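Local coordinates for HDLP (histone deacetylase-like protein) (Aquifex aeolicus, PDB 1C3S) that probably removes acetyl groups from acetylated lysines or related substrates, as a zinc-dependent member of the histone deacetylase family, and may take part in acetoin breakdown, at residues Met130-Lys135 and His171-Gln176. The protein carries 2 engineered substitutions. Residues are numbered along the deposited sequence; the frame is centred on the assembly and turned at random.
Sequences MHHAFK and HCDGVQ. With SHH (octanedioic acid hydroxyamide phenylamide), chain C.
H131 lies with one ring face over CA of C172, 3.8 Å from the ring centroid, a CH-pi contact at the N-cap of helix 173-179. Its CB also packs on CG2 of V175, and its backbone O accepts a weak hydrogen bond from V175 N. A flat ring with nitrogens either side of CE1 suits this place: ND1 is hydrogen-bonded to D166, while NE2 donates to O1 of the bound hydroxamate at 3.2 Å. D173, starting the helix, serves the second histidine. Its CG sits between its own backbone N and carbonyl carbon (chi1 55°), which brings OD2 to ND1 of H132 at 2.6 Å. The bond is nearly straight, 171°, and lies in the imidazole plane, with the carboxylate turned almost perpendicular. Held so, H132 presents NE2 to the hydroxamate N1, 2.8 Å away; a leucine here would probably leave OD2 of D173 without its N-H partner and the hydroxamate nitrogen without its acceptor. G174 fits because a CB would collide with the backbone of 131-133; its CA instead approaches A133 O at 3.5 Å. Paired histidines, each hydrogen-bonded to an aspartate, beside zinc ligands D168 and H170, are characteristic of the histone deacetylase active site.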
ATOM      1  N   MET A 130       2.488  -3.729  -2.698  1.00 20.45           N
ATOM      2  CA  MET A 130       3.179  -3.403  -3.962  1.00 21.60           C
ATOM      3  C   MET A 130       2.226  -3.918  -5.035  1.00 22.08           C
ATOM      4  O   MET A 130       2.429  -4.979  -5.625  1.00 22.98           O
ATOM      5  CB  MET A 130       4.510  -4.151  -4.025  1.00 22.02           C
ATOM      6  CG  MET A 130       5.404  -3.872  -2.830  1.00 21.75           C
ATOM      7  SD  MET A 130       6.884  -4.889  -2.736  1.00 24.75           S
ATOM      8  CE  MET A 130       7.686  -4.516  -4.253  1.00 24.40           C
ATOM      9  N   HIS A 131       1.194  -3.123  -5.282  1.00 22.25           N
ATOM     10  CA  HIS A 131       0.087  -3.469  -6.165  1.00 20.49           C
ATOM     11  C   HIS A 131       0.140  -3.254  -7.660  1.00 19.97           C
ATOM     12  O   HIS A 131      -0.821  -3.578  -8.342  1.00 19.61           O
ATOM     13  CB  HIS A 131      -1.145  -2.756  -5.626  1.00 20.00           C
ATOM     14  CG  HIS A 131      -1.029  -1.263  -5.651  1.00 17.93           C
ATOM     15  ND1 HIS A 131      -1.952  -0.437  -5.051  1.00 19.33           N
ATOM     16  CD2 HIS A 131      -0.134  -0.447  -6.255  1.00 17.88           C
ATOM     17  CE1 HIS A 131      -1.625   0.823  -5.282  1.00 16.99           C
ATOM     18  NE2 HIS A 131      -0.526   0.843  -6.011  1.00 17.43           N
ATOM     19  N   HIS A 132       1.239  -2.719  -8.175  1.00 20.11           N
ATOM     20  CA  HIS A 132       1.346  -2.451  -9.602  1.00 17.76           C
ATOM     21  C   HIS A 132       1.921  -3.557 -10.489  1.00 17.99           C
ATOM     22  O   HIS A 132       1.558  -3.657 -11.662  1.00 18.54           O
ATOM     23  CB  HIS A 132       2.178  -1.181  -9.825  1.00 16.76           C
ATOM     24  CG  HIS A 132       1.513   0.089  -9.383  1.00 15.35           C
ATOM     25  ND1 HIS A 132       0.287   0.492  -9.869  1.00 16.15           N
ATOM     26  CD2 HIS A 132       1.951   1.096  -8.587  1.00 14.15           C
ATOM     27  CE1 HIS A 132       0.004   1.693  -9.393  1.00 14.13           C
ATOM     28  NE2 HIS A 132       0.996   2.082  -8.614  1.00 14.65           N
ATOM     29  N   ALA A 133       2.817  -4.377  -9.950  1.00 17.82           N
ATOM     30  CA  ALA A 133       3.476  -5.407 -10.746  1.00 18.38           C
ATOM     31  C   ALA A 133       2.541  -6.370 -11.466  1.00 20.92           C
ATOM     32  O   ALA A 133       1.526  -6.799 -10.912  1.00 21.79           O
ATOM     33  CB  ALA A 133       4.426  -6.180  -9.885  1.00 17.53           C
ATOM     34  N   PHE A 134       2.879  -6.713 -12.707  1.00 20.58           N
ATOM     35  CA  PHE A 134       2.037  -7.649 -13.441  1.00 21.38           C
ATOM     36  C   PHE A 134       2.630  -9.043 -13.372  1.00 22.90           C
ATOM     37  O   PHE A 134       3.697  -9.249 -12.820  1.00 23.37           O
ATOM     38  CB  PHE A 134       1.855  -7.235 -14.908  1.00 19.41           C
ATOM     39  CG  PHE A 134       1.160  -5.922 -15.091  1.00 18.32           C
ATOM     40  CD1 PHE A 134       1.880  -4.766 -15.311  1.00 19.22           C
ATOM     41  CD2 PHE A 134      -0.225  -5.837 -15.049  1.00 19.14           C
ATOM     42  CE1 PHE A 134       1.224  -3.536 -15.490  1.00 18.56           C
ATOM     43  CE2 PHE A 134      -0.882  -4.617 -15.225  1.00 17.72           C
ATOM     44  CZ  PHE A 134      -0.150  -3.474 -15.445  1.00 18.01           C
ATOM     45  N   LYS A 135       1.909  -9.995 -13.928  1.00 24.63           N
ATOM     46  CA  LYS A 135       2.316 -11.381 -13.936  1.00 27.16           C
ATOM     47  C   LYS A 135       3.764 -11.575 -14.421  1.00 27.37           C
ATOM     48  O   LYS A 135       4.504 -12.385 -13.860  1.00 27.35           O
ATOM     49  CB  LYS A 135       1.311 -12.161 -14.791  1.00 28.53           C
ATOM     50  CG  LYS A 135       1.545 -13.638 -14.910  1.00 31.01           C
ATOM     51  CD  LYS A 135       0.345 -14.297 -15.581  1.00 32.75           C
ATOM     52  CE  LYS A 135      -0.871 -14.424 -14.629  1.00 33.96           C
ATOM     53  NZ  LYS A 135      -0.677 -15.466 -13.551  1.00 33.04           N
ATOM     54  N   HIS A 171      -4.157   3.755  -8.520  1.00 17.53           N
ATOM     55  CA  HIS A 171      -4.853   2.533  -8.908  1.00 16.38           C
ATOM     56  C   HIS A 171      -3.922   1.337  -8.882  1.00 16.94           C
ATOM     57  O   HIS A 171      -2.802   1.387  -9.362  1.00 18.71           O
ATOM     58  CB  HIS A 171      -5.423   2.704 -10.316  1.00 16.32           C
ATOM     59  CG  HIS A 171      -5.945   1.440 -10.932  1.00 15.91           C
ATOM     60  ND1 HIS A 171      -6.976   0.708 -10.381  1.00 16.79           N
ATOM     61  CD2 HIS A 171      -5.614   0.811 -12.084  1.00 14.14           C
ATOM     62  CE1 HIS A 171      -7.257  -0.315 -11.166  1.00 14.91           C
ATOM     63  NE2 HIS A 171      -6.446  -0.273 -12.205  1.00 15.45           N
ATOM     64  N   CYS A 172      -4.405   0.245  -8.324  1.00 16.99           N
ATOM     65  CA  CYS A 172      -3.648  -0.983  -8.229  1.00 16.23           C
ATOM     66  C   CYS A 172      -3.811  -1.778  -9.503  1.00 16.57           C
ATOM     67  O   CYS A 172      -4.276  -2.909  -9.456  1.00 17.66           O
ATOM     68  CB  CYS A 172      -4.198  -1.789  -7.054  1.00 17.89           C
ATOM     69  SG  CYS A 172      -6.015  -1.972  -7.115  1.00 17.89           S
ATOM     70  N   ASP A 173      -3.432  -1.210 -10.640  1.00 18.25           N
ATOM     71  CA  ASP A 173      -3.582  -1.909 -11.931  1.00 19.91           C
ATOM     72  C   ASP A 173      -3.045  -3.337 -11.975  1.00 21.02           C
ATOM     73  O   ASP A 173      -3.525  -4.164 -12.765  1.00 22.79           O
ATOM     74  CB  ASP A 173      -2.930  -1.115 -13.058  1.00 20.86           C
ATOM     75  CG  ASP A 173      -1.470  -0.794 -12.778  1.00 21.90           C
ATOM     76  OD1 ASP A 173      -0.779  -0.371 -13.739  1.00 21.35           O
ATOM     77  OD2 ASP A 173      -1.029  -0.948 -11.606  1.00 21.35           O
ATOM     78  N   GLY A 174      -2.047  -3.629 -11.145  1.00 20.03           N
ATOM     79  CA  GLY A 174      -1.503  -4.973 -11.114  1.00 19.72           C
ATOM     80  C   GLY A 174      -2.498  -5.924 -10.489  1.00 20.27           C
ATOM     81  O   GLY A 174      -2.703  -7.031 -10.972  1.00 19.77           O
ATOM     82  N   VAL A 175      -3.134  -5.479  -9.410  1.00 21.38           N
ATOM     83  CA  VAL A 175      -4.109  -6.297  -8.703  1.00 22.26           C
ATOM     84  C   VAL A 175      -5.350  -6.456  -9.560  1.00 23.51           C
ATOM     85  O   VAL A 175      -5.979  -7.511  -9.570  1.00 23.74           O
ATOM     86  CB  VAL A 175      -4.501  -5.659  -7.360  1.00 23.15           C
ATOM     87  CG1 VAL A 175      -5.358  -6.626  -6.548  1.00 22.84           C
ATOM     88  CG2 VAL A 175      -3.244  -5.260  -6.586  1.00 23.43           C
ATOM     89  N   GLN A 176      -5.690  -5.409 -10.296  1.00 24.80           N
ATOM     90  CA  GLN A 176      -6.855  -5.456 -11.171  1.00 25.41           C
ATOM     91  C   GLN A 176      -6.718  -6.485 -12.293  1.00 25.67           C
ATOM     92  O   GLN A 176      -7.573  -7.347 -12.460  1.00 26.98           O
ATOM     93  CB  GLN A 176      -7.126  -4.081 -11.778  1.00 24.77           C
ATOM     94  CG  GLN A 176      -8.262  -4.104 -12.780  1.00 26.23           C
ATOM     95  CD  GLN A 176      -8.694  -2.725 -13.213  1.00 27.17           C
ATOM     96  OE1 GLN A 176      -9.200  -1.947 -12.406  1.00 28.24           O
ATOM     97  NE2 GLN A 176      -8.497  -2.409 -14.492  1.00 26.54           N
TER
HETATM   98  O1  SHH C 952       0.888   3.667  -5.488  1.00 31.95           O
HETATM   99  O2  SHH C 952       3.259   5.155  -5.515  1.00 33.51           O
HETATM  100  N1  SHH C 952       1.925   3.607  -6.434  1.00 34.03           N
HETATM  101  C1  SHH C 952       2.820   4.642  -6.512  1.00 34.25           C
HETATM  102  C2  SHH C 952       3.061   5.203  -7.828  1.00 36.87           C
HETATM  103  C3  SHH C 952       4.478   5.004  -8.347  1.00 39.33           C
HETATM  104  C4  SHH C 952       4.636   5.577  -9.738  1.00 40.86           C
HETATM  105  C5  SHH C 952       5.109   7.008  -9.640  1.00 43.37           C
HETATM  106  C6  SHH C 952       5.840   7.254 -10.944  1.00 46.72           C
HETATM  107  C7  SHH C 952       5.892   8.729 -11.274  1.00 48.75           C
HETATM  108  C8  SHH C 952       7.301   9.228 -11.144  1.00 50.75           C
HETATM  109  O3  SHH C 952       8.260   8.794 -11.763  1.00 51.08           O
HETATM  110  N2  SHH C 952       7.382  10.251 -10.270  1.00 52.52           N
HETATM  111  C9  SHH C 952       8.550  10.912  -9.575  1.00 54.25           C
HETATM  112  C10 SHH C 952       8.228  12.020  -8.715  1.00 55.76           C
HETATM  113  C11 SHH C 952       9.295  12.733  -8.002  1.00 56.53           C
HETATM  114  C12 SHH C 952      10.665  12.368  -8.150  1.00 56.58           C
HETATM  115  C13 SHH C 952      10.973  11.245  -9.050  1.00 55.93           C
HETATM  116  C14 SHH C 952       9.918  10.490  -9.767  1.00 54.65           C